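Local coordinates for serine protease inhibitor infestin (Triatoma infestans, PDB 2ERW), which inhibits the clotting protease factor XIIa through a compact Kazal-type domain, one piece of a longer secreted inhibitor, at residues Asn11-Cys16 with Val43-Cys48; Gly17-Thr22 with Pro38-Val43. One frame throughout, in Å; residues are numbered along the deposited sequence.

How the interactions relate
Strand 15-17 is flanked by residues 43-48 (interaction 1) and, across the bulge and corner at Val43-His44, by residues 38-43 (interaction 2). Val43 belongs to both, and the two centres lie about 10 Å apart. By sequence, interaction 2 falls between the segments of interaction 1, with helix 26-35 in the span. The contacts also touch directly: Cys48 N lies 2.8 Å from Thr22 OG1, a probable hydrogen bond, and Cys48 SG packs 3.4 Å from Lys21 O, so the Cys16-Cys48 disulfide rests against the 17-20 turn. As in other Kazal domains, the protease-binding loop probably follows Cys8; residues 11-16 lead out of it into interaction 1.

Interaction 1 (Asn11-Cys16 with Val43-Cys48); sequences NYVPVC and VHEGRC
Cys16 and Cys48 are joined by a disulfide, SG to SG 2.0 Å with chi3 102°, and round it the contact is densest. Cysteine is slim enough to lie under the His44 imidazole, Cys16 CB making a CH-pi contact 3.5 Å from the ring centroid. His44 CG stands between its backbone N and carbonyl carbon (chi1 66°), which folds the ring over the cysteine; ND1 donates to Glu45 O, fixing the ring's rotation. The backbones pair antiparallel, Cys16 N donating to His44 O at 2.9 Å. Val43 N and, weakly, His44 N both donate to Cys16 O, a classic beta bulge. Gly46, whose positive phi suits glycine, donates from N to Pro14 O at 2.7 Å, tilted from the carbonyl plane.

The outer side is looser and wetter. A water donates to Glu45 OE2 and, as second donor, to Pro14 O. Arg47 NH1 donates to Tyr12 OH at 2.8 Å, in the guanidinium plane, with ring and guanidinium 20° apart. Arg47 NE also salt-bridges Glu54, and Asn25 ND2 holds Asn11 O, probably steadying the exit of the protease-binding loop. Covalent and backbone bonds thus fix the buried end, while the surface water and Arg47-Tyr12 bond can probably exchange more easily.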
ATOM      1  N   ASN A  11       1.859   9.791   6.764  1.00 21.82           N
ATOM      2  CA  ASN A  11       0.452   9.972   7.041  1.00 22.27           C
ATOM      3  C   ASN A  11      -0.327   8.746   6.644  1.00 22.06           C
ATOM      4  O   ASN A  11      -0.167   8.217   5.543  1.00 22.97           O
ATOM      5  CB  ASN A  11      -0.096  11.118   6.224  1.00 23.27           C
ATOM      6  CG  ASN A  11       0.590  12.396   6.495  1.00 26.05           C
ATOM      7  OD1 ASN A  11       1.809  12.480   6.521  1.00 25.95           O
ATOM      8  ND2 ASN A  11      -0.203  13.438   6.696  1.00 31.51           N
ATOM      9  N   TYR A  12      -1.215   8.330   7.517  1.00 21.64           N
ATOM     10  CA  TYR A  12      -1.868   7.065   7.355  1.00 21.51           C
ATOM     11  C   TYR A  12      -3.095   7.206   6.499  1.00 21.93           C
ATOM     12  O   TYR A  12      -4.111   7.766   6.915  1.00 22.58           O
ATOM     13  CB  TYR A  12      -2.188   6.516   8.739  1.00 21.91           C
ATOM     14  CG  TYR A  12      -2.799   5.162   8.699  1.00 21.78           C
ATOM     15  CD1 TYR A  12      -2.119   4.092   8.127  1.00 21.90           C
ATOM     16  CD2 TYR A  12      -4.059   4.940   9.222  1.00 21.64           C
ATOM     17  CE1 TYR A  12      -2.673   2.845   8.081  1.00 22.40           C
ATOM     18  CE2 TYR A  12      -4.620   3.686   9.202  1.00 22.11           C
ATOM     19  CZ  TYR A  12      -3.928   2.648   8.619  1.00 22.09           C
ATOM     20  OH  TYR A  12      -4.467   1.396   8.560  1.00 22.92           O
ATOM     21  N   VAL A  13      -2.962   6.705   5.276  1.00 20.58           N
ATOM     22  CA  VAL A  13      -4.040   6.712   4.308  1.00 20.95           C
ATOM     23  C   VAL A  13      -3.965   5.340   3.682  1.00 21.45           C
ATOM     24  O   VAL A  13      -3.446   5.165   2.580  1.00 21.96           O
ATOM     25  CB  VAL A  13      -3.835   7.804   3.259  1.00 20.67           C
ATOM     26  CG1 VAL A  13      -4.985   7.782   2.258  1.00 22.00           C
ATOM     27  CG2 VAL A  13      -3.740   9.160   3.942  1.00 21.89           C
ATOM     28  N   PRO A  14      -4.409   4.328   4.418  1.00 21.81           N
ATOM     29  CA  PRO A  14      -4.124   2.967   4.012  1.00 21.65           C
ATOM     30  C   PRO A  14      -4.812   2.553   2.733  1.00 23.78           C
ATOM     31  O   PRO A  14      -5.934   2.922   2.462  1.00 22.01           O
ATOM     32  CB  PRO A  14      -4.662   2.111   5.146  1.00 22.29           C
ATOM     33  CG  PRO A  14      -5.744   2.981   5.766  1.00 22.14           C
ATOM     34  CD  PRO A  14      -5.179   4.388   5.677  1.00 21.40           C
ATOM     35  N   VAL A  15      -4.015   1.931   1.883  1.00 21.65           N
ATOM     36  CA  VAL A  15      -4.538   1.433   0.623  1.00 21.85           C
ATOM     37  C   VAL A  15      -4.026   0.037   0.425  1.00 21.31           C
ATOM     38  O   VAL A  15      -2.998  -0.341   0.970  1.00 21.83           O
ATOM     39  CB  VAL A  15      -4.152   2.341  -0.565  1.00 22.01           C
ATOM     40  CG1 VAL A  15      -4.811   3.680  -0.415  1.00 23.03           C
ATOM     41  CG2 VAL A  15      -2.639   2.537  -0.665  1.00 23.27           C
ATOM     42  N   CYS A  16      -4.754  -0.720  -0.367  1.00 21.18           N
ATOM     43  CA  CYS A  16      -4.452  -2.108  -0.532  1.00 21.62           C
ATOM     44  C   CYS A  16      -3.867  -2.315  -1.889  1.00 21.30           C
ATOM     45  O   CYS A  16      -4.472  -1.948  -2.889  1.00 21.34           O
ATOM     46  CB  CYS A  16      -5.728  -2.901  -0.370  1.00 21.99           C
ATOM     47  SG  CYS A  16      -5.468  -4.653  -0.594  1.00 21.91           S
ATOM     48  N   VAL A  43      -5.379  -1.310  -5.435  1.00 21.72           N
ATOM     49  CA  VAL A  43      -6.615  -1.987  -5.793  1.00 22.16           C
ATOM     50  C   VAL A  43      -7.841  -1.496  -5.063  1.00 21.28           C
ATOM     51  O   VAL A  43      -8.935  -1.496  -5.622  1.00 21.22           O
ATOM     52  CB  VAL A  43      -6.470  -3.524  -5.732  1.00 23.74           C
ATOM     53  CG1 VAL A  43      -5.352  -3.979  -6.639  0.75 25.47           C
ATOM     54  CG2 VAL A  43      -6.260  -3.999  -4.360  0.75 24.84           C
ATOM     55  N   HIS A  44      -7.676  -1.066  -3.822  1.00 21.24           N
ATOM     56  CA  HIS A  44      -8.785  -0.425  -3.162  1.00 20.96           C
ATOM     57  C   HIS A  44      -8.308   0.407  -2.023  1.00 20.94           C
ATOM     58  O   HIS A  44      -7.216   0.212  -1.514  1.00 21.03           O
ATOM     59  CB  HIS A  44      -9.863  -1.427  -2.720  1.00 21.43           C
ATOM     60  CG  HIS A  44      -9.434  -2.395  -1.661  1.00 20.66           C
ATOM     61  ND1 HIS A  44      -9.288  -2.038  -0.337  1.00 21.76           N
ATOM     62  CD2 HIS A  44      -9.177  -3.722  -1.727  1.00 21.03           C
ATOM     63  CE1 HIS A  44      -8.964  -3.111   0.371  1.00 22.13           C
ATOM     64  NE2 HIS A  44      -8.886  -4.142  -0.451  1.00 21.51           N
ATOM     65  N   GLU A  45      -9.142   1.345  -1.632  1.00 20.67           N
ATOM     66  CA  GLU A  45      -8.886   2.157  -0.504  1.00 20.61           C
ATOM     67  C   GLU A  45      -8.970   1.317   0.749  1.00 21.19           C
ATOM     68  O   GLU A  45      -9.738   0.361   0.811  1.00 21.19           O
ATOM     69  CB  GLU A  45      -9.940   3.254  -0.466  1.00 21.03           C
ATOM     70  CG  GLU A  45      -9.565   4.398   0.423  1.00 19.90           C
ATOM     71  CD  GLU A  45      -8.442   5.181  -0.175  1.00 21.47           C
ATOM     72  OE1 GLU A  45      -8.259   4.963  -1.389  1.00 24.31           O
ATOM     73  OE2 GLU A  45      -7.779   5.945   0.575  1.00 21.46           O
ATOM     74  N   GLY A  46      -8.217   1.712   1.750  1.00 20.84           N
ATOM     75  CA  GLY A  46      -8.278   1.036   3.034  1.00 21.17           C
ATOM     76  C   GLY A  46      -7.297  -0.097   3.084  1.00 22.05           C
ATOM     77  O   GLY A  46      -6.666  -0.450   2.097  1.00 22.12           O
ATOM     78  N   ARG A  47      -7.176  -0.691   4.258  1.00 21.79           N
ATOM     79  CA  ARG A  47      -6.277  -1.816   4.372  1.00 21.43           C
ATOM     80  C   ARG A  47      -6.761  -2.995   3.565  1.00 22.10           C
ATOM     81  O   ARG A  47      -7.960  -3.177   3.367  1.00 22.02           O
ATOM     82  CB  ARG A  47      -6.176  -2.274   5.823  1.00 22.03           C
ATOM     83  CG  ARG A  47      -5.788  -1.176   6.778  1.00 21.81           C
ATOM     84  CD  ARG A  47      -5.263  -1.781   8.081  1.00 21.07           C
ATOM     85  NE  ARG A  47      -4.031  -2.522   7.826  1.00 20.53           N
ATOM     86  CZ  ARG A  47      -2.818  -1.981   7.879  1.00 20.98           C
ATOM     87  NH1 ARG A  47      -2.652  -0.711   8.215  1.00 21.69           N
ATOM     88  NH2 ARG A  47      -1.769  -2.726   7.590  1.00 20.65           N
ATOM     89  N   CYS A  48      -5.819  -3.829   3.134  1.00 21.86           N
ATOM     90  CA  CYS A  48      -6.218  -5.089   2.572  1.00 22.35           C
ATOM     91  C   CYS A  48      -7.005  -5.843   3.603  1.00 22.96           C
ATOM     92  O   CYS A  48      -6.806  -5.681   4.796  1.00 22.18           O
ATOM     93  CB  CYS A  48      -5.019  -5.897   2.154  1.00 22.72           C
ATOM     94  SG  CYS A  48      -4.103  -5.118   0.842  1.00 22.96           S
TER
HETATM   95  O   HOH W   1      -7.369   5.118   3.086  1.00 11.63           O

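Interaction 2 (Gly17-Thr22 with Pro38-Val43); sequences GSDGKT and PGLKLV
A type I beta turn, Gly17 to Gly20, connects the two strands of the small Kazal sheet, and its Gly17-Asp19 part packs against residues 40-43. Gly17 and Leu42 form an antiparallel non-hydrogen-bonded pair. One residue on, Ser18 grips Lys41 twice: Ser18 N donates to Lys41 O at 2.8 Å, in the carbonyl plane, and Lys41 N donates to Ser18 OG at 2.9 Å. The hydroxyl can do this because it lies between its own backbone N and carbonyl carbon (chi1 54°), and a short serine side chain brings an acceptor to the neighbouring backbone. Glycine suits position 17: Gly17 CA comes within 3.2 Å of Lys41 O in a CA-H...O contact, and Leu40 CD1 and Asp19 OD1 crowd the same CA, a place for a residue without a side chain.

Asp19 is held within the turn. Its OD1 accepts from Lys21 N at 3.0 Å, an Asx turn, while OD2 bonds to Tyr23 OH. The carboxylate is sandwiched: Leu40 CD1 lies over one face, 3.4 Å from Asp19 CG, and the Lys21 N-H comes from the other. Gly20 has a positive phi that suits glycine, and its N closes the turn on Gly17 O.

Beyond the turn, Leu40 reaches Leu29, Ala32 and Ala33 of helix 26-35, and Leu42 touches Leu29 and Val15; residues 40-43 therefore bridge the turn between strands 15-17 and 22-23 to the helix.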
ATOM      1  N   GLY A  17      -2.687  -2.913  -1.922  1.00 21.01           N
ATOM      2  CA  GLY A  17      -2.012  -3.184  -3.167  1.00 21.34           C
ATOM      3  C   GLY A  17      -2.453  -4.485  -3.801  1.00 21.64           C
ATOM      4  O   GLY A  17      -2.990  -5.386  -3.152  1.00 22.06           O
ATOM      5  N   SER A  18      -2.165  -4.589  -5.086  1.00 20.86           N
ATOM      6  CA  SER A  18      -2.488  -5.775  -5.828  1.00 21.18           C
ATOM      7  C   SER A  18      -1.661  -6.966  -5.366  1.00 21.67           C
ATOM      8  O   SER A  18      -1.949  -8.099  -5.737  1.00 22.32           O
ATOM      9  CB  SER A  18      -2.234  -5.510  -7.302  1.00 21.74           C
ATOM     10  OG  SER A  18      -0.917  -5.042  -7.504  1.00 21.57           O
ATOM     11  N   ASP A  19      -0.636  -6.708  -4.565  1.00 22.01           N
ATOM     12  CA  ASP A  19       0.135  -7.769  -3.947  1.00 22.52           C
ATOM     13  C   ASP A  19      -0.499  -8.285  -2.668  1.00 22.53           C
ATOM     14  O   ASP A  19       0.055  -9.171  -2.002  1.00 23.11           O
ATOM     15  CB  ASP A  19       1.565  -7.293  -3.669  1.00 21.20           C
ATOM     16  CG  ASP A  19       1.620  -6.060  -2.795  1.00 22.26           C
ATOM     17  OD1 ASP A  19       0.571  -5.494  -2.446  1.00 21.33           O
ATOM     18  OD2 ASP A  19       2.745  -5.680  -2.444  1.00 21.96           O
ATOM     19  N   GLY A  20      -1.654  -7.737  -2.316  1.00 22.06           N
ATOM     20  CA  GLY A  20      -2.303  -8.141  -1.089  1.00 22.81           C
ATOM     21  C   GLY A  20      -1.700  -7.515   0.143  1.00 22.85           C
ATOM     22  O   GLY A  20      -2.044  -7.898   1.246  1.00 23.76           O
ATOM     23  N   LYS A  21      -0.822  -6.529  -0.051  1.00 21.98           N
ATOM     24  CA  LYS A  21      -0.185  -5.842   1.061  1.00 22.34           C
ATOM     25  C   LYS A  21      -0.803  -4.478   1.214  1.00 21.82           C
ATOM     26  O   LYS A  21      -1.066  -3.792   0.237  1.00 21.76           O
ATOM     27  CB  LYS A  21       1.301  -5.672   0.790  1.00 22.78           C
ATOM     28  CG  LYS A  21       2.073  -4.997   1.884  1.00 25.63           C
ATOM     29  CD  LYS A  21       3.560  -5.110   1.627  1.00 27.01           C
ATOM     30  CE  LYS A  21       4.367  -4.495   2.749  1.00 30.43           C
ATOM     31  NZ  LYS A  21       5.818  -4.794   2.640  0.50 29.09           N
ATOM     32  N   THR A  22      -1.026  -4.075   2.453  1.00 21.23           N
ATOM     33  CA  THR A  22      -1.452  -2.737   2.734  1.00 21.49           C
ATOM     34  C   THR A  22      -0.272  -1.814   2.679  1.00 21.09           C
ATOM     35  O   THR A  22       0.787  -2.112   3.144  1.00 21.50           O
ATOM     36  CB  THR A  22      -2.067  -2.663   4.107  1.00 21.57           C
ATOM     37  OG1 THR A  22      -3.212  -3.522   4.119  1.00 21.76           O
ATOM     38  CG2 THR A  22      -2.486  -1.253   4.444  1.00 23.10           C
ATOM     39  N   PRO A  38       7.186  -4.931  -8.942  1.00 18.23           N
ATOM     40  CA  PRO A  38       6.810  -4.527 -10.283  1.00 18.90           C
ATOM     41  C   PRO A  38       5.345  -4.782 -10.541  1.00 19.51           C
ATOM     42  O   PRO A  38       4.829  -5.855 -10.221  1.00 20.61           O
ATOM     43  CB  PRO A  38       7.639  -5.448 -11.157  1.00 18.27           C
ATOM     44  CG  PRO A  38       8.806  -5.785 -10.290  1.00 18.49           C
ATOM     45  CD  PRO A  38       8.294  -5.906  -8.939  1.00 17.92           C
ATOM     46  N   GLY A  39       4.679  -3.779 -11.092  1.00 19.94           N
ATOM     47  CA  GLY A  39       3.300  -3.941 -11.528  1.00 20.17           C
ATOM     48  C   GLY A  39       2.334  -3.689 -10.397  1.00 20.86           C
ATOM     49  O   GLY A  39       1.136  -3.829 -10.565  1.00 21.41           O
ATOM     50  N   LEU A  40       2.845  -3.312  -9.233  1.00 19.66           N
ATOM     51  CA  LEU A  40       1.982  -3.097  -8.096  1.00 20.32           C
ATOM     52  C   LEU A  40       0.969  -2.025  -8.409  1.00 20.79           C
ATOM     53  O   LEU A  40       1.321  -0.955  -8.888  1.00 21.33           O
ATOM     54  CB  LEU A  40       2.809  -2.649  -6.908  1.00 20.10           C
ATOM     55  CG  LEU A  40       2.042  -2.385  -5.620  1.00 20.08           C
ATOM     56  CD1 LEU A  40       1.375  -3.640  -5.129  1.00 21.93           C
ATOM     57  CD2 LEU A  40       3.034  -1.879  -4.601  1.00 19.92           C
ATOM     58  N   LYS A  41      -0.289  -2.312  -8.085  1.00 21.06           N
ATOM     59  CA  LYS A  41      -1.360  -1.358  -8.299  1.00 21.61           C
ATOM     60  C   LYS A  41      -2.131  -1.173  -7.031  1.00 21.56           C
ATOM     61  O   LYS A  41      -2.206  -2.049  -6.192  1.00 21.45           O
ATOM     62  CB  LYS A  41      -2.343  -1.887  -9.336  1.00 22.76           C
ATOM     63  CG  LYS A  41      -1.727  -2.163 -10.700  1.00 25.77           C
ATOM     64  CD  LYS A  41      -1.346  -0.857 -11.366  1.00 30.12           C
ATOM     65  CE  LYS A  41      -1.207  -1.013 -12.872  0.75 32.56           C
ATOM     66  NZ  LYS A  41      -0.968   0.331 -13.469  0.75 34.86           N
ATOM     67  N   LEU A  42      -2.743  -0.010  -6.920  1.00 21.35           N
ATOM     68  CA  LEU A  42      -3.613   0.287  -5.811  1.00 21.27           C
ATOM     69  C   LEU A  42      -4.960  -0.291  -6.168  1.00 21.45           C
ATOM     70  O   LEU A  42      -5.606   0.161  -7.122  1.00 22.25           O
ATOM     71  CB  LEU A  42      -3.673   1.796  -5.633  1.00 20.98           C
ATOM     72  CG  LEU A  42      -4.204   2.306  -4.312  1.00 21.44           C
ATOM     73  CD1 LEU A  42      -3.953   3.784  -4.298  1.00 22.58           C
ATOM     74  CD2 LEU A  42      -5.687   2.020  -4.134  1.00 24.16           C
ATOM     75  N   VAL A  43      -5.379  -1.310  -5.435  1.00 21.72           N
ATOM     76  CA  VAL A  43      -6.615  -1.987  -5.793  1.00 22.16           C
ATOM     77  C   VAL A  43      -7.841  -1.496  -5.063  1.00 21.28           C
ATOM     78  O   VAL A  43      -8.935  -1.496  -5.622  1.00 21.22           O
ATOM     79  CB  VAL A  43      -6.470  -3.524  -5.732  1.00 23.74           C
ATOM     80  CG1 VAL A  43      -5.352  -3.979  -6.639  0.75 25.47           C
ATOM     81  CG2 VAL A  43      -6.260  -3.999  -4.360  0.75 24.84           C
TER